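Local coordinates for protein ribonuclease S-F11 (Nicotiana alata, PDB 1IOO) that cleaves RNA as a secreted T2-family ribonuclease of the style, associated with the self-incompatibility by which the plant rejects its own pollen, at residues P50-F55 with S83-Y88; K158-L163 with K191-R196; V144-P149 with D175-C180. All coordinates share one frame; numbering follows the deposited sequence.

Interaction 1. Residues P50-F55 with S83-Y88; sequences PTYSYF and SWKYQY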
loop_
_atom_site.group_PDB
_atom_site.type_symbol
_atom_site.label_atom_id
_atom_site.label_comp_id
_atom_site.label_asym_id
_atom_site.label_seq_id
_atom_site.Cartn_x
_atom_site.Cartn_y
_atom_site.Cartn_z
ATOM N N PRO A 50 -12.604 14.353 -8.934
ATOM C CA PRO A 50 -13.815 13.758 -8.363
ATOM C C PRO A 50 -14.167 14.295 -6.978
ATOM O O PRO A 50 -13.309 14.394 -6.102
ATOM C CB PRO A 50 -13.472 12.279 -8.332
ATOM C CG PRO A 50 -12.016 12.313 -7.959
ATOM C CD PRO A 50 -11.462 13.424 -8.827
ATOM N N THR A 51 -15.437 14.636 -6.782
ATOM C CA THR A 51 -15.886 15.134 -5.489
ATOM C C THR A 51 -15.803 14.041 -4.436
ATOM O O THR A 51 -16.180 12.898 -4.683
ATOM C CB THR A 51 -17.338 15.662 -5.539
ATOM O OG1 THR A 51 -18.184 14.699 -6.183
ATOM C CG2 THR A 51 -17.396 16.989 -6.277
ATOM N N TYR A 52 -15.283 14.394 -3.266
ATOM C CA TYR A 52 -15.146 13.432 -2.185
ATOM C C TYR A 52 -16.242 13.610 -1.152
ATOM O O TYR A 52 -16.490 14.719 -0.680
ATOM C CB TYR A 52 -13.790 13.594 -1.491
ATOM C CG TYR A 52 -13.531 12.586 -0.381
ATOM C CD1 TYR A 52 -13.013 11.320 -0.665
ATOM C CD2 TYR A 52 -13.816 12.895 0.948
ATOM C CE1 TYR A 52 -12.784 10.392 0.348
ATOM C CE2 TYR A 52 -13.592 11.975 1.967
ATOM C CZ TYR A 52 -13.075 10.730 1.660
ATOM O OH TYR A 52 -12.851 9.820 2.662
ATOM N N SER A 53 -16.914 12.511 -0.827
ATOM C CA SER A 53 -17.941 12.501 0.197
ATOM C C SER A 53 -17.408 11.808 1.437
ATOM O O SER A 53 -16.744 10.781 1.334
ATOM C CB SER A 53 -19.184 11.770 -0.308
ATOM O OG SER A 53 -19.693 12.407 -1.464
ATOM N N TYR A 54 -17.673 12.372 2.608
ATOM C CA TYR A 54 -17.154 11.796 3.834
ATOM C C TYR A 54 -17.864 10.498 4.200
ATOM O O TYR A 54 -19.093 10.430 4.241
ATOM C CB TYR A 54 -17.217 12.833 4.963
ATOM C CG TYR A 54 -16.366 14.048 4.644
ATOM C CD1 TYR A 54 -16.863 15.084 3.847
ATOM C CD2 TYR A 54 -15.039 14.124 5.065
ATOM C CE1 TYR A 54 -16.054 16.166 3.476
ATOM C CE2 TYR A 54 -14.223 15.198 4.697
ATOM C CZ TYR A 54 -14.738 16.213 3.903
ATOM O OH TYR A 54 -13.933 17.268 3.529
ATOM N N PHE A 55 -17.070 9.461 4.443
ATOM C CA PHE A 55 -17.592 8.150 4.810
ATOM C C PHE A 55 -18.130 8.137 6.239
ATOM O O PHE A 55 -17.700 8.913 7.096
ATOM C CB PHE A 55 -16.498 7.084 4.699
ATOM C CG PHE A 55 -16.091 6.764 3.282
ATOM C CD1 PHE A 55 -14.792 7.018 2.840
ATOM C CD2 PHE A 55 -16.992 6.170 2.401
ATOM C CE1 PHE A 55 -14.394 6.683 1.544
ATOM C CE2 PHE A 55 -16.604 5.831 1.104
ATOM C CZ PHE A 55 -15.301 6.086 0.675
ATOM N N SER A 83 -6.312 11.931 4.477
ATOM C CA SER A 83 -5.525 11.062 3.616
ATOM C C SER A 83 -6.383 10.330 2.604
ATOM O O SER A 83 -5.981 10.174 1.453
ATOM C CB SER A 83 -4.697 10.084 4.443
ATOM O OG SER A 83 -3.787 10.814 5.243
ATOM N N TRP A 84 -7.556 9.866 3.024
ATOM C CA TRP A 84 -8.446 9.194 2.094
ATOM C C TRP A 84 -8.862 10.148 0.984
ATOM O O TRP A 84 -8.893 9.772 -0.188
ATOM C CB TRP A 84 -9.682 8.643 2.812
ATOM C CG TRP A 84 -9.328 7.656 3.878
ATOM C CD1 TRP A 84 -8.224 6.838 3.906
ATOM C CD2 TRP A 84 -10.044 7.406 5.098
ATOM N NE1 TRP A 84 -8.208 6.113 5.074
ATOM C CE2 TRP A 84 -9.308 6.439 5.821
ATOM C CE3 TRP A 84 -11.231 7.908 5.653
ATOM C CZ2 TRP A 84 -9.717 5.964 7.072
ATOM C CZ3 TRP A 84 -11.639 7.433 6.905
ATOM C CH2 TRP A 84 -10.879 6.471 7.596
ATOM N N LYS A 85 -9.164 11.390 1.357
ATOM C CA LYS A 85 -9.551 12.393 0.374
ATOM C C LYS A 85 -8.411 12.667 -0.604
ATOM O O LYS A 85 -8.614 12.696 -1.814
ATOM C CB LYS A 85 -9.951 13.714 1.048
ATOM C CG LYS A 85 -10.345 14.787 0.026
ATOM C CD LYS A 85 -10.477 16.179 0.632
ATOM C CE LYS A 85 -11.651 16.289 1.567
ATOM N NZ LYS A 85 -11.838 17.718 1.956
ATOM N N TYR A 86 -7.209 12.862 -0.075
ATOM C CA TYR A 86 -6.057 13.142 -0.921
ATOM C C TYR A 86 -5.802 12.002 -1.900
ATOM O O TYR A 86 -5.595 12.226 -3.095
ATOM C CB TYR A 86 -4.810 13.359 -0.064
ATOM C CG TYR A 86 -3.584 13.727 -0.858
ATOM C CD1 TYR A 86 -3.566 14.874 -1.655
ATOM C CD2 TYR A 86 -2.435 12.946 -0.803
ATOM C CE1 TYR A 86 -2.427 15.233 -2.374
ATOM C CE2 TYR A 86 -1.288 13.298 -1.516
ATOM C CZ TYR A 86 -1.292 14.441 -2.295
ATOM O OH TYR A 86 -0.153 14.813 -2.977
ATOM N N GLN A 87 -5.837 10.774 -1.392
ATOM C CA GLN A 87 -5.590 9.603 -2.223
ATOM C C GLN A 87 -6.661 9.444 -3.293
ATOM O O GLN A 87 -6.367 9.039 -4.417
ATOM C CB GLN A 87 -5.515 8.342 -1.352
ATOM C CG GLN A 87 -4.269 8.296 -0.463
ATOM C CD GLN A 87 -2.970 8.205 -1.257
ATOM O OE1 GLN A 87 -1.955 8.782 -0.868
ATOM N NE2 GLN A 87 -2.990 7.465 -2.358
ATOM N N TYR A 88 -7.902 9.770 -2.947
ATOM C CA TYR A 88 -8.997 9.658 -3.907
ATOM C C TYR A 88 -8.848 10.667 -5.043
ATOM O O TYR A 88 -9.025 10.330 -6.212
ATOM C CB TYR A 88 -10.349 9.868 -3.222
ATOM C CG TYR A 88 -11.513 9.672 -4.164
ATOM C CD1 TYR A 88 -11.697 8.454 -4.812
ATOM C CD2 TYR A 88 -12.421 10.702 -4.417
ATOM C CE1 TYR A 88 -12.751 8.256 -5.692
ATOM C CE2 TYR A 88 -13.485 10.517 -5.301
ATOM C CZ TYR A 88 -13.641 9.287 -5.933
ATOM O OH TYR A 88 -14.692 9.080 -6.800
HETATM O O HOH W 1 -16.665 10.722 -6.936
#

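Interaction 2. Residues K158-L163 with K191-R196; sequences KGTPEL and KVLFRR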
loop_
_atom_site.group_PDB
_atom_site.type_symbol
_atom_site.label_atom_id
_atom_site.label_comp_id
_atom_site.label_asym_id
_atom_site.label_seq_id
_atom_site.Cartn_x
_atom_site.Cartn_y
_atom_site.Cartn_z
ATOM N N LYS A 158 21.328 5.969 6.585
ATOM C CA LYS A 158 22.051 5.659 5.364
ATOM C C LYS A 158 22.792 4.335 5.494
ATOM O O LYS A 158 23.582 4.143 6.417
ATOM C CB LYS A 158 23.025 6.790 5.020
ATOM C CG LYS A 158 23.779 6.577 3.717
ATOM C CD LYS A 158 24.738 7.722 3.436
ATOM C CE LYS A 158 25.546 7.466 2.173
ATOM N NZ LYS A 158 24.673 7.363 0.970
ATOM N N GLY A 159 22.519 3.413 4.577
ATOM C CA GLY A 159 23.181 2.124 4.626
ATOM C C GLY A 159 22.366 1.035 5.297
ATOM O O GLY A 159 22.801 -0.114 5.362
ATOM N N THR A 160 21.187 1.387 5.799
ATOM C CA THR A 160 20.325 0.411 6.451
ATOM C C THR A 160 18.959 0.359 5.781
ATOM O O THR A 160 17.980 0.899 6.296
ATOM C CB THR A 160 20.126 0.725 7.944
ATOM O OG1 THR A 160 21.406 0.850 8.576
ATOM C CG2 THR A 160 19.355 -0.401 8.625
ATOM N N PRO A 161 18.880 -0.286 4.611
ATOM C CA PRO A 161 17.575 -0.347 3.959
ATOM C C PRO A 161 16.606 -1.199 4.760
ATOM O O PRO A 161 17.001 -2.192 5.378
ATOM C CB PRO A 161 17.899 -0.954 2.595
ATOM C CG PRO A 161 19.073 -1.839 2.890
ATOM C CD PRO A 161 19.911 -0.961 3.805
ATOM N N GLU A 162 15.342 -0.795 4.769
ATOM C CA GLU A 162 14.329 -1.541 5.485
ATOM C C GLU A 162 13.047 -1.637 4.681
ATOM O O GLU A 162 12.766 -0.787 3.837
ATOM C CB GLU A 162 14.045 -0.908 6.846
ATOM C CG GLU A 162 13.434 0.474 6.820
ATOM C CD GLU A 162 13.178 0.981 8.222
ATOM O OE1 GLU A 162 12.111 0.664 8.792
ATOM O OE2 GLU A 162 14.059 1.677 8.762
ATOM N N LEU A 163 12.285 -2.697 4.928
ATOM C CA LEU A 163 11.022 -2.897 4.237
ATOM C C LEU A 163 10.051 -1.801 4.624
ATOM O O LEU A 163 9.667 -1.689 5.785
ATOM C CB LEU A 163 10.449 -4.271 4.589
ATOM C CG LEU A 163 9.217 -4.714 3.796
ATOM C CD1 LEU A 163 9.552 -4.803 2.312
ATOM C CD2 LEU A 163 8.754 -6.065 4.313
ATOM N N LYS A 191 21.453 -6.836 3.231
ATOM C CA LYS A 191 20.168 -7.352 3.664
ATOM C C LYS A 191 19.189 -6.218 3.951
ATOM O O LYS A 191 19.585 -5.062 4.123
ATOM C CB LYS A 191 20.335 -8.244 4.897
ATOM C CG LYS A 191 21.080 -9.546 4.605
ATOM C CD LYS A 191 20.920 -10.548 5.734
ATOM C CE LYS A 191 21.561 -11.885 5.386
ATOM N NZ LYS A 191 21.252 -12.922 6.416
ATOM N N VAL A 192 17.907 -6.562 3.989
ATOM C CA VAL A 192 16.848 -5.599 4.238
ATOM C C VAL A 192 16.219 -5.826 5.608
ATOM O O VAL A 192 15.808 -6.938 5.941
ATOM C CB VAL A 192 15.746 -5.722 3.158
ATOM C CG1 VAL A 192 14.629 -4.724 3.421
ATOM C CG2 VAL A 192 16.350 -5.493 1.787
ATOM N N LEU A 193 16.136 -4.762 6.398
ATOM C CA LEU A 193 15.564 -4.849 7.727
ATOM C C LEU A 193 14.035 -4.921 7.692
ATOM O O LEU A 193 13.384 -4.188 6.953
ATOM C CB LEU A 193 15.975 -3.621 8.554
ATOM C CG LEU A 193 15.337 -3.472 9.937
ATOM C CD1 LEU A 193 15.775 -4.625 10.830
ATOM C CD2 LEU A 193 15.738 -2.132 10.547
ATOM N N PHE A 194 13.484 -5.855 8.460
ATOM C CA PHE A 194 12.043 -5.958 8.661
ATOM C C PHE A 194 11.759 -5.467 10.075
ATOM O O PHE A 194 11.827 -6.228 11.035
ATOM C CB PHE A 194 11.596 -7.424 8.474
ATOM C CG PHE A 194 10.101 -7.622 8.324
ATOM C CD1 PHE A 194 9.223 -6.546 8.216
ATOM C CD2 PHE A 194 9.574 -8.914 8.289
ATOM C CE1 PHE A 194 7.845 -6.750 8.075
ATOM C CE2 PHE A 194 8.199 -9.130 8.148
ATOM C CZ PHE A 194 7.333 -8.048 8.041
ATOM N N ARG A 195 11.508 -4.168 10.197
ATOM C CA ARG A 195 11.381 -3.532 11.508
ATOM C C ARG A 195 10.283 -4.115 12.378
ATOM O O ARG A 195 9.151 -4.317 11.944
ATOM C CB ARG A 195 11.191 -2.026 11.353
ATOM C CG ARG A 195 11.330 -1.267 12.667
ATOM C CD ARG A 195 11.336 0.235 12.420
ATOM N NE ARG A 195 12.510 0.666 11.665
ATOM C CZ ARG A 195 13.728 0.797 12.183
ATOM N NH1 ARG A 195 13.940 0.534 13.467
ATOM N NH2 ARG A 195 14.739 1.177 11.416
ATOM N N ARG A 196 10.637 -4.363 13.634
ATOM C CA ARG A 196 9.705 -4.876 14.624
ATOM C C ARG A 196 8.759 -3.769 15.085
ATOM O O ARG A 196 7.540 -4.013 15.201
ATOM C CB ARG A 196 10.488 -5.420 15.821
ATOM C CG ARG A 196 9.636 -5.933 16.968
ATOM C CD ARG A 196 9.060 -7.300 16.661
ATOM N NE ARG A 196 8.118 -7.264 15.548
ATOM C CZ ARG A 196 6.937 -6.657 15.587
ATOM N NH1 ARG A 196 6.546 -6.028 16.688
ATOM N NH2 ARG A 196 6.145 -6.682 14.525
ATOM O OXT ARG A 196 9.265 -2.656 15.331
HETATM O O HOH W 2 19.485 -3.072 6.024
HETATM O O HOH W 3 10.969 -2.159 8.133
#

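Interaction 3. Residues V144-P149 with D175-C180; sequences VSQENP and DSMFRC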
loop_
_atom_site.group_PDB
_atom_site.type_symbol
_atom_site.label_atom_id
_atom_site.label_comp_id
_atom_site.label_asym_id
_atom_site.label_seq_id
_atom_site.Cartn_x
_atom_site.Cartn_y
_atom_site.Cartn_z
ATOM N N VAL A 144 2.084 -15.287 -3.406
ATOM C CA VAL A 144 0.685 -14.885 -3.318
ATOM C C VAL A 144 0.336 -13.822 -4.360
ATOM O O VAL A 144 -0.821 -13.708 -4.773
ATOM C CB VAL A 144 0.311 -14.375 -1.901
ATOM C CG1 VAL A 144 0.435 -15.509 -0.892
ATOM C CG2 VAL A 144 1.193 -13.207 -1.505
ATOM N N SER A 145 1.323 -13.041 -4.788
ATOM C CA SER A 145 1.062 -12.029 -5.810
ATOM C C SER A 145 1.023 -12.662 -7.202
ATOM O O SER A 145 0.456 -12.089 -8.135
ATOM C CB SER A 145 2.108 -10.901 -5.762
ATOM O OG SER A 145 3.400 -11.349 -6.124
ATOM N N GLN A 146 1.603 -13.858 -7.318
ATOM C CA GLN A 146 1.656 -14.610 -8.585
ATOM C C GLN A 146 2.582 -13.931 -9.574
ATOM O O GLN A 146 3.541 -14.532 -10.066
ATOM C CB GLN A 146 0.252 -14.773 -9.180
ATOM C CG GLN A 146 -0.621 -15.722 -8.373
ATOM C CD GLN A 146 -1.980 -15.980 -8.995
ATOM O OE1 GLN A 146 -2.166 -15.855 -10.208
ATOM N NE2 GLN A 146 -2.937 -16.373 -8.162
ATOM N N GLU A 147 2.271 -12.683 -9.896
ATOM C CA GLU A 147 3.137 -11.899 -10.739
ATOM C C GLU A 147 4.104 -11.115 -9.862
ATOM O O GLU A 147 3.923 -11.053 -8.646
ATOM C CB GLU A 147 2.317 -10.969 -11.640
ATOM C CG GLU A 147 1.350 -11.719 -12.573
ATOM C CD GLU A 147 2.038 -12.725 -13.499
ATOM O OE1 GLU A 147 1.480 -13.831 -13.684
ATOM O OE2 GLU A 147 3.121 -12.415 -14.052
ATOM N N ASN A 148 5.123 -10.520 -10.467
ATOM C CA ASN A 148 6.137 -9.802 -9.700
ATOM C C ASN A 148 5.560 -8.677 -8.856
ATOM O O ASN A 148 4.856 -7.800 -9.358
ATOM C CB ASN A 148 7.200 -9.203 -10.620
ATOM C CG ASN A 148 8.094 -10.250 -11.231
ATOM O OD1 ASN A 148 8.113 -11.395 -10.788
ATOM N ND2 ASN A 148 8.856 -9.861 -12.247
ATOM N N PRO A 149 5.855 -8.697 -7.548
ATOM C CA PRO A 149 5.383 -7.654 -6.642
ATOM C C PRO A 149 6.467 -6.586 -6.636
ATOM O O PRO A 149 7.528 -6.788 -7.225
ATOM C CB PRO A 149 5.321 -8.373 -5.306
ATOM C CG PRO A 149 6.562 -9.257 -5.377
ATOM C CD PRO A 149 6.484 -9.806 -6.798
ATOM N N ASP A 175 -9.487 -8.225 -11.809
ATOM C CA ASP A 175 -9.913 -9.620 -11.886
ATOM C C ASP A 175 -8.721 -10.565 -12.037
ATOM O O ASP A 175 -8.848 -11.775 -11.828
ATOM C CB ASP A 175 -10.872 -9.803 -13.064
ATOM C CG ASP A 175 -10.161 -9.768 -14.400
ATOM O OD1 ASP A 175 -9.141 -9.062 -14.507
ATOM O OD2 ASP A 175 -10.625 -10.441 -15.345
ATOM N N SER A 176 -7.567 -10.011 -12.397
ATOM C CA SER A 176 -6.362 -10.818 -12.587
ATOM C C SER A 176 -5.121 -10.108 -12.052
ATOM O O SER A 176 -5.137 -8.901 -11.806
ATOM C CB SER A 176 -6.151 -11.114 -14.073
ATOM O OG SER A 176 -7.292 -11.729 -14.645
ATOM N N MET A 177 -4.042 -10.866 -11.882
ATOM C CA MET A 177 -2.788 -10.306 -11.400
ATOM C C MET A 177 -2.006 -9.661 -12.542
ATOM O O MET A 177 -2.249 -9.942 -13.718
ATOM C CB MET A 177 -1.934 -11.393 -10.746
ATOM C CG MET A 177 -2.602 -12.058 -9.559
ATOM S SD MET A 177 -3.095 -10.845 -8.319
ATOM C CE MET A 177 -3.091 -11.835 -6.858
ATOM N N PHE A 178 -1.070 -8.787 -12.185
ATOM C CA PHE A 178 -0.249 -8.090 -13.167
ATOM C C PHE A 178 1.135 -7.809 -12.598
ATOM O O PHE A 178 1.285 -7.589 -11.395
ATOM C CB PHE A 178 -0.916 -6.771 -13.576
ATOM C CG PHE A 178 -0.437 -6.227 -14.895
ATOM C CD1 PHE A 178 -0.848 -6.812 -16.092
ATOM C CD2 PHE A 178 0.428 -5.138 -14.942
ATOM C CE1 PHE A 178 -0.405 -6.321 -17.319
ATOM C CE2 PHE A 178 0.881 -4.636 -16.167
ATOM C CZ PHE A 178 0.461 -5.230 -17.358
ATOM N N ARG A 179 2.143 -7.821 -13.463
ATOM C CA ARG A 179 3.522 -7.587 -13.044
ATOM C C ARG A 179 3.755 -6.121 -12.695
ATOM O O ARG A 179 3.553 -5.233 -13.523
ATOM C CB ARG A 179 4.492 -8.006 -14.160
ATOM C CG ARG A 179 5.952 -8.105 -13.724
ATOM C CD ARG A 179 6.901 -8.421 -14.879
ATOM N NE ARG A 179 7.039 -7.313 -15.823
ATOM C CZ ARG A 179 6.494 -7.286 -17.036
ATOM N NH1 ARG A 179 5.771 -8.311 -17.465
ATOM N NH2 ARG A 179 6.670 -6.232 -17.822
ATOM N N CYS A 180 4.181 -5.870 -11.463
ATOM C CA CYS A 180 4.461 -4.512 -11.028
ATOM C C CYS A 180 5.814 -4.038 -11.532
ATOM O O CYS A 180 6.770 -4.813 -11.583
ATOM C CB CYS A 180 4.575 -4.431 -9.517
ATOM S SG CYS A 180 3.088 -4.487 -8.492
HETATM O O HOH W 4 2.151 -7.848 -8.261
#

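Interaction 1. Residues P50-F55 with S83-Y88
Helix 82-92, which carries the catalytic H91 of this T2-type ribonuclease, takes the loop P50-F55 against one side, and the meeting centres on Y52 lying across K85. CA of K85 sits over one face of the Y52 ring, 3.8 Å from its centroid and 14° off the normal, a CH-pi contact. The ring reaches the helix because CG of Y52 is anti to the backbone N (chi1 -177°). Its edge meets Y88, CD1 of Y52 lying 3.8 Å from CD2 of Y88, while its OH comes within 3.4 Å of CB of W84 and bonds to Q81. P50 packs against Y88, its CB 3.5 Å from CE2 of Y88. Beyond the ring, the K85 chain bends at chi3 and its NZ gives a 2.7 Å hydrogen bond to OH of Y54, a polar clasp on the more exposed flank. A water links OH of Y88 to the carbonyl O of T51. W84 also packs on L60 and L63 of helix 57-66 and bonds through NE1 to the carbonyl O of W67, while Q101 at the start of helix 101-113 touches Y52, F55 and Y88.

Interaction 2. Residues K158-L163 with K191-R196
E162 and R195 clasp each other beside a single beta bridge that sets E162 against L193. On the backbone, N of L193 bonds to O of P161 at 2.9 Å, and N of L163 to O of L193 at 2.7 Å, both nearly straight, a parallel pattern in which L193 grips both neighbours of E162. The dense part lies toward L163, where CG1 of V192 comes to 3.4 Å from N of L163, and CD2 of L163 rests over a face of the F194 ring, 4.2 Å from its centroid; I151 and C153 of strand 150-154 pack on L163 and V192, L118 and L121 of helix 117-123 on F194. Toward T160 and K191 the contact thins out: T160 CG2 only grazes CD2 of L193, and a water bridges O of P161 and O of K191. The salt bridge is side-on. R195 offers NE to OE1 of E162 at 2.9 Å and NH2 to OE2 of E162 at 2.8 Å. The first is on the syn side but tilted from the carboxylate plane, the second from above it; the planes are 38° apart. CD2 of L193 lies over one guanidinium face, and Y17 makes a cation-pi contact with R195. With S14 also bonded to OE1, the carboxylate of buried E162 is held at both oxygens, and the paired charges would probably favour its ionised form while fixing the chain's tail to strand 162-170.

Interaction 3. Residues V144-P149 with D175-C180
M177 lays its side chain along the turn that ends helix 134-145. Its CB meets O of S145 at 3.6 Å and then CG of E147. CG, turned anti to the carbonyl carbon (chi1 -60°), is 3.4 Å from O of S145, and the Q146 side chain crosses at about a right angle with its OE1 near that CG. A bend at chi2 brings SD past O of S145 at 3.8 Å and leaves CE at the tip 3.6 Å from O of V144. Cut back to an alanine, this position is likely to leave a gap beside the helix end, the carbonyls of V144 and S145 losing the thioether chain that lies against them. Farther along, CB of E147 leans on the backbone of F178, and N148 and R179 run side by side, with CB of N148 3.5 Å from CG of R179. OD1 of N148 bonds to K142. Q146 leaves the helix with positive phi, and OG of S145 bonds to O of E147 at 2.6 Å. C180 is tied to C169 by a disulfide, so its bond to N148 links this turn to a covalently fixed part of the sheet. The chemistry is thus mostly aliphatic carbon laid against backbone carbonyls, with one direct backbone bond, N of C180 to O of N148 at 2.9 Å, and a water between O of N148 and O of F178.

Along the chain from the N terminus, interaction 1 comes first and is complete by Y88, closing a largely helical excursion that includes helices 57-66 and 74-80. The other two come later and cross each other: V144-P149 opens, K158-L163 lies inside that loop, D175-C180 closes interaction 3, and K191-R196 closes interaction 2 at the C terminus. Both reach the same antiparallel sheet, in which strands 162-170 and 177-178 are neighbours. Interaction 3 ties the end of helix 134-145 to strand 177-178; interaction 2 joins strand 162-170 to strand 192-194, itself paired with strand 130-132. Interactions 1 and 2 sit on opposite sides of the chain's centre, their own centres about 32 Å apart.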